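Local coordinates for hypothetical protein PG0816 (Porphyromonas gingivalis, PDB 2APL), which is of unknown function but folds as an all-helical single chain belonging to the DUF1896 family, at residues R84-E87 / Q88-S92; Q51-S54 / H55-E59. All coordinates share one frame; numbering follows the deposited sequence.

Contacts 1 and 2 lie on opposite sides of the centre of this elongated, strand-free chain, their centres 45 Å apart and their nearest atoms about 28 Å apart. Contact 2 comes first in the sequence and sets up the start of helix 55-67, just after helix 31-51 has ended. Contact 1 follows at the far end of the next helix, 74-85, where the chain turns toward helix 94-103. The two are therefore complementary local events, one beginning a helix and the other leaving one, in consecutive helices. Neither touches the other; each shapes a separate connection between helices within the DUF1896 family region.

Contact 1 of 2, residues R84-E87 / Q88-S92; sequences REFE and QELPS
With CG of E89 anti to its carbonyl carbon (chi1 -47°) and the chain then bent at chi2 (100°), the carboxylate of E89 folds back against F86. OE1 comes within 3.1 Å of F86 CA, while OE2 lies 3.7 Å from F86 CD1. Ring and carboxylate planes are 36° apart, and the acid reaches the ring obliquely. L90 adds an apolar touch, its CD1 branch resting 3.8 Å from F86 CB. The backbone bond of the turn brings the same two residues together: L90 N donates to F86 O at 2.7 Å. One residue further along, P91 lays CB 3.4 Å from E87 O. Beyond these residues, the buried F86 ring packs on V81 and on I138 and V139 of helix 126-143, and L90 reaches back to L82. E85, just before the turn, sends OE2 to the hydroxyl of Y131. F86 is the first residue to leave helical geometry after helix 74-85; E87, Q88 and E89 then return to helical backbone angles and form a single alpha-turn, closed by the F86 to L90 bond, in the connection between helices 74-85 and 94-103.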
loop_
_atom_site.group_PDB
_atom_site.type_symbol
_atom_site.label_atom_id
_atom_site.label_comp_id
_atom_site.label_asym_id
_atom_site.label_seq_id
_atom_site.Cartn_x
_atom_site.Cartn_y
_atom_site.Cartn_z
ATOM N N ARG A 84 8.689 8.264 12.939
ATOM C CA ARG A 84 8.648 7.966 14.379
ATOM C C ARG A 84 10.020 7.873 15.017
ATOM O O ARG A 84 10.198 8.240 16.184
ATOM C CB ARG A 84 7.880 6.675 14.651
ATOM C CG ARG A 84 6.345 6.781 14.581
ATOM C CD ARG A 84 5.785 5.376 14.710
ATOM N NE ARG A 84 4.375 5.330 15.078
ATOM C CZ ARG A 84 3.623 4.227 15.047
ATOM N NH1 ARG A 84 4.155 3.059 14.660
ATOM N NH2 ARG A 84 2.335 4.291 15.401
ATOM N N GLU A 85 10.987 7.396 14.241
ATOM C CA GLU A 85 12.268 7.005 14.781
ATOM C C GLU A 85 13.415 7.910 14.332
ATOM O O GLU A 85 14.467 7.920 14.952
ATOM C CB GLU A 85 12.571 5.526 14.423
ATOM C CG GLU A 85 11.422 4.531 14.720
ATOM C CD GLU A 85 10.967 4.523 16.182
ATOM O OE1 GLU A 85 11.813 4.672 17.068
ATOM O OE2 GLU A 85 9.753 4.375 16.451
ATOM N N PHE A 86 13.235 8.640 13.245
ATOM C CA PHE A 86 14.349 9.414 12.677
ATOM C C PHE A 86 13.971 10.892 12.463
ATOM O O PHE A 86 14.547 11.591 11.628
ATOM C CB PHE A 86 14.835 8.753 11.378
ATOM C CG PHE A 86 15.391 7.364 11.593
ATOM C CD1 PHE A 86 16.696 7.195 12.051
ATOM C CD2 PHE A 86 14.586 6.231 11.375
ATOM C CE1 PHE A 86 17.191 5.963 12.306
ATOM C CE2 PHE A 86 15.092 4.959 11.641
ATOM C CZ PHE A 86 16.398 4.827 12.074
ATOM N N GLU A 87 13.022 11.358 13.264
ATOM C CA GLU A 87 12.458 12.687 13.116
ATOM C C GLU A 87 13.527 13.782 13.278
ATOM O O GLU A 87 13.543 14.750 12.522
ATOM C CB GLU A 87 11.299 12.849 14.101
ATOM C CG GLU A 87 10.281 13.857 13.717
ATOM C CD GLU A 87 10.503 15.178 14.373
ATOM O OE1 GLU A 87 10.912 15.187 15.549
ATOM O OE2 GLU A 87 10.236 16.216 13.731
ATOM N N GLN A 88 14.426 13.595 14.242
ATOM C CA GLN A 88 15.563 14.487 14.456
ATOM C C GLN A 88 16.617 14.501 13.321
ATOM O O GLN A 88 17.111 15.564 12.943
ATOM C CB GLN A 88 16.242 14.168 15.811
ATOM C CG GLN A 88 15.580 14.881 17.006
ATOM C CD GLN A 88 16.339 14.721 18.331
ATOM O OE1 GLN A 88 17.520 14.374 18.357
ATOM N NE2 GLN A 88 15.656 14.986 19.429
ATOM N N GLU A 89 16.953 13.338 12.781
ATOM C CA GLU A 89 17.972 13.230 11.717
ATOM C C GLU A 89 17.444 13.391 10.290
ATOM O O GLU A 89 18.199 13.706 9.369
ATOM C CB GLU A 89 18.660 11.869 11.774
ATOM C CG GLU A 89 19.106 11.441 13.175
ATOM C CD GLU A 89 18.116 10.441 13.842
ATOM O OE1 GLU A 89 16.881 10.730 13.859
ATOM O OE2 GLU A 89 18.610 9.398 14.368
ATOM N N LEU A 90 16.161 13.114 10.107
ATOM C CA LEU A 90 15.560 13.098 8.768
ATOM C C LEU A 90 14.140 13.685 8.865
ATOM O O LEU A 90 13.131 12.964 8.748
ATOM C CB LEU A 90 15.575 11.651 8.166
ATOM C CG LEU A 90 16.803 10.713 8.242
ATOM C CD1 LEU A 90 16.427 9.263 7.924
ATOM C CD2 LEU A 90 17.989 11.135 7.354
ATOM N N PRO A 91 14.046 15.013 9.153
ATOM C CA PRO A 91 12.707 15.564 9.313
ATOM C C PRO A 91 12.036 15.751 7.965
ATOM O O PRO A 91 12.711 15.755 6.937
ATOM C CB PRO A 91 12.937 16.919 9.993
ATOM C CG PRO A 91 14.383 17.215 9.802
ATOM C CD PRO A 91 15.105 16.024 9.335
ATOM N N SER A 92 10.713 15.861 8.002
ATOM C CA SER A 92 9.877 16.153 6.860
ATOM C C SER A 92 10.451 17.325 6.019
ATOM O O SER A 92 10.938 18.300 6.575
ATOM C CB SER A 92 8.454 16.444 7.363
ATOM O OG SER A 92 7.579 16.857 6.331
#

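Contact 2 of 2, residues Q51-S54 / H55-E59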
loop_
_atom_site.group_PDB
_atom_site.type_symbol
_atom_site.label_atom_id
_atom_site.label_comp_id
_atom_site.label_asym_id
_atom_site.label_seq_id
_atom_site.Cartn_x
_atom_site.Cartn_y
_atom_site.Cartn_z
ATOM N N GLN A 51 -27.943 -10.655 -6.961
ATOM C CA GLN A 51 -28.266 -11.691 -6.006
ATOM C C GLN A 51 -29.156 -11.208 -4.890
ATOM O O GLN A 51 -29.557 -12.024 -4.049
ATOM C CB GLN A 51 -27.016 -12.279 -5.383
ATOM C CG GLN A 51 -26.255 -13.133 -6.345
ATOM C CD GLN A 51 -24.859 -13.380 -5.870
ATOM O OE1 GLN A 51 -24.532 -13.124 -4.696
ATOM N NE2 GLN A 51 -24.012 -13.861 -6.762
ATOM N N GLY A 52 -29.463 -9.907 -4.891
ATOM C CA GLY A 52 -30.393 -9.321 -3.934
ATOM C C GLY A 52 -29.835 -8.326 -2.935
ATOM O O GLY A 52 -30.564 -7.843 -2.073
ATOM N N PHE A 53 -28.543 -8.043 -3.001
ATOM C CA PHE A 53 -27.935 -7.108 -2.043
ATOM C C PHE A 53 -28.315 -5.674 -2.430
ATOM O O PHE A 53 -28.586 -5.391 -3.603
ATOM C CB PHE A 53 -26.399 -7.308 -1.980
ATOM C CG PHE A 53 -25.977 -8.634 -1.389
ATOM C CD1 PHE A 53 -25.864 -8.797 0.004
ATOM C CD2 PHE A 53 -25.639 -9.693 -2.216
ATOM C CE1 PHE A 53 -25.467 -9.998 0.562
ATOM C CE2 PHE A 53 -25.233 -10.933 -1.668
ATOM C CZ PHE A 53 -25.137 -11.076 -0.270
ATOM N N SER A 54 -28.334 -4.761 -1.467
ATOM C CA SER A 54 -28.643 -3.388 -1.804
ATOM C C SER A 54 -27.438 -2.729 -2.507
ATOM O O SER A 54 -26.297 -3.269 -2.496
ATOM C CB SER A 54 -28.956 -2.618 -0.519
ATOM O OG SER A 54 -27.751 -2.427 0.221
ATOM N N HIS A 55 -27.661 -1.552 -3.079
ATOM C CA HIS A 55 -26.532 -0.744 -3.654
ATOM C C HIS A 55 -25.343 -0.462 -2.694
ATOM O O HIS A 55 -24.170 -0.655 -3.069
ATOM C CB HIS A 55 -27.093 0.534 -4.332
ATOM C CG HIS A 55 -26.049 1.561 -4.674
ATOM N ND1 HIS A 55 -25.118 1.372 -5.682
ATOM C CD2 HIS A 55 -25.797 2.788 -4.145
ATOM C CE1 HIS A 55 -24.320 2.430 -5.729
ATOM N NE2 HIS A 55 -24.707 3.297 -4.802
ATOM N N PRO A 56 -25.625 0.024 -1.463
ATOM C CA PRO A 56 -24.558 0.221 -0.490
ATOM C C PRO A 56 -23.857 -1.071 -0.082
ATOM O O PRO A 56 -22.628 -1.078 0.118
ATOM C CB PRO A 56 -25.271 0.806 0.731
ATOM C CG PRO A 56 -26.674 1.128 0.305
ATOM C CD PRO A 56 -26.959 0.426 -0.952
ATOM N N GLU A 57 -24.615 -2.150 0.093
ATOM C CA GLU A 57 -24.000 -3.433 0.410
ATOM C C GLU A 57 -23.095 -3.853 -0.724
ATOM O O GLU A 57 -21.981 -4.291 -0.464
ATOM C CB GLU A 57 -25.047 -4.518 0.674
ATOM C CG GLU A 57 -25.884 -4.203 1.884
ATOM C CD GLU A 57 -27.028 -5.197 2.086
ATOM O OE1 GLU A 57 -27.745 -5.584 1.133
ATOM O OE2 GLU A 57 -27.190 -5.608 3.238
ATOM N N ALA A 58 -23.567 -3.714 -1.968
ATOM C CA ALA A 58 -22.824 -4.163 -3.142
ATOM C C ALA A 58 -21.504 -3.344 -3.277
ATOM O O ALA A 58 -20.416 -3.901 -3.542
ATOM C CB ALA A 58 -23.718 -4.059 -4.455
ATOM N N GLU A 59 -21.608 -2.026 -3.060
ATOM C CA GLU A 59 -20.459 -1.152 -3.136
ATOM C C GLU A 59 -19.408 -1.458 -2.063
ATOM O O GLU A 59 -18.196 -1.366 -2.319
ATOM C CB GLU A 59 -20.900 0.305 -3.032
ATOM C CG GLU A 59 -20.227 1.136 -4.096
ATOM C CD GLU A 59 -20.864 2.509 -4.348
ATOM O OE1 GLU A 59 -21.080 3.261 -3.355
ATOM O OE2 GLU A 59 -21.099 2.830 -5.550
#
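OE1 of E57 is gripped twice by S54. The backbone N of S54 donates to it at 2.8 Å in an almost perfectly straight bond (176° at the hydrogen), using the anti lone pair of OE1, the one away from the other carboxylate oxygen. The hydroxyl OG of S54 adds a weak second bond at 3.3 Å. That same OG accepts in return from E57 N, 3.2 Å away and well aligned. The serine hydroxyl can do this because chi1 of 72° sets OG between the backbone N and the carbonyl carbon, where it overhangs the first turn and lies 3.2 Å from P56 CD. The glutamate, for its part, runs extended beyond CG, which carries the carboxylate back to the amide of the serine.

Together the reciprocal bonds make a capping box, with S54 as the N-cap of helix 55-67. The cap engages an amide of the first turn, and the negative carboxylate beside the helix start probably also interacts favourably with the helix dipole. The regular pattern begins at once, A58 N donating to S54 O at 2.8 Å.

Just upstream, helix 31-51 closes in a Schellman motif at G52, whose positive phi suits glycine, so one helix ends and the next is capped within a few residues. F53 borders the box: OE1 of E57 sits at the edge of its ring, near the ring plane, 3.9 Å from F53 CD1, with ring and carboxylate planes 68° apart. F53 also touches A48, and the buried A58 packs against Y45, A48 and V49, joining the new helix to helix 31-51. H55, the first residue of the helix, is hydrogen-bonded through ND1 to the hydroxyl of Y45, a second tie to helix 31-51.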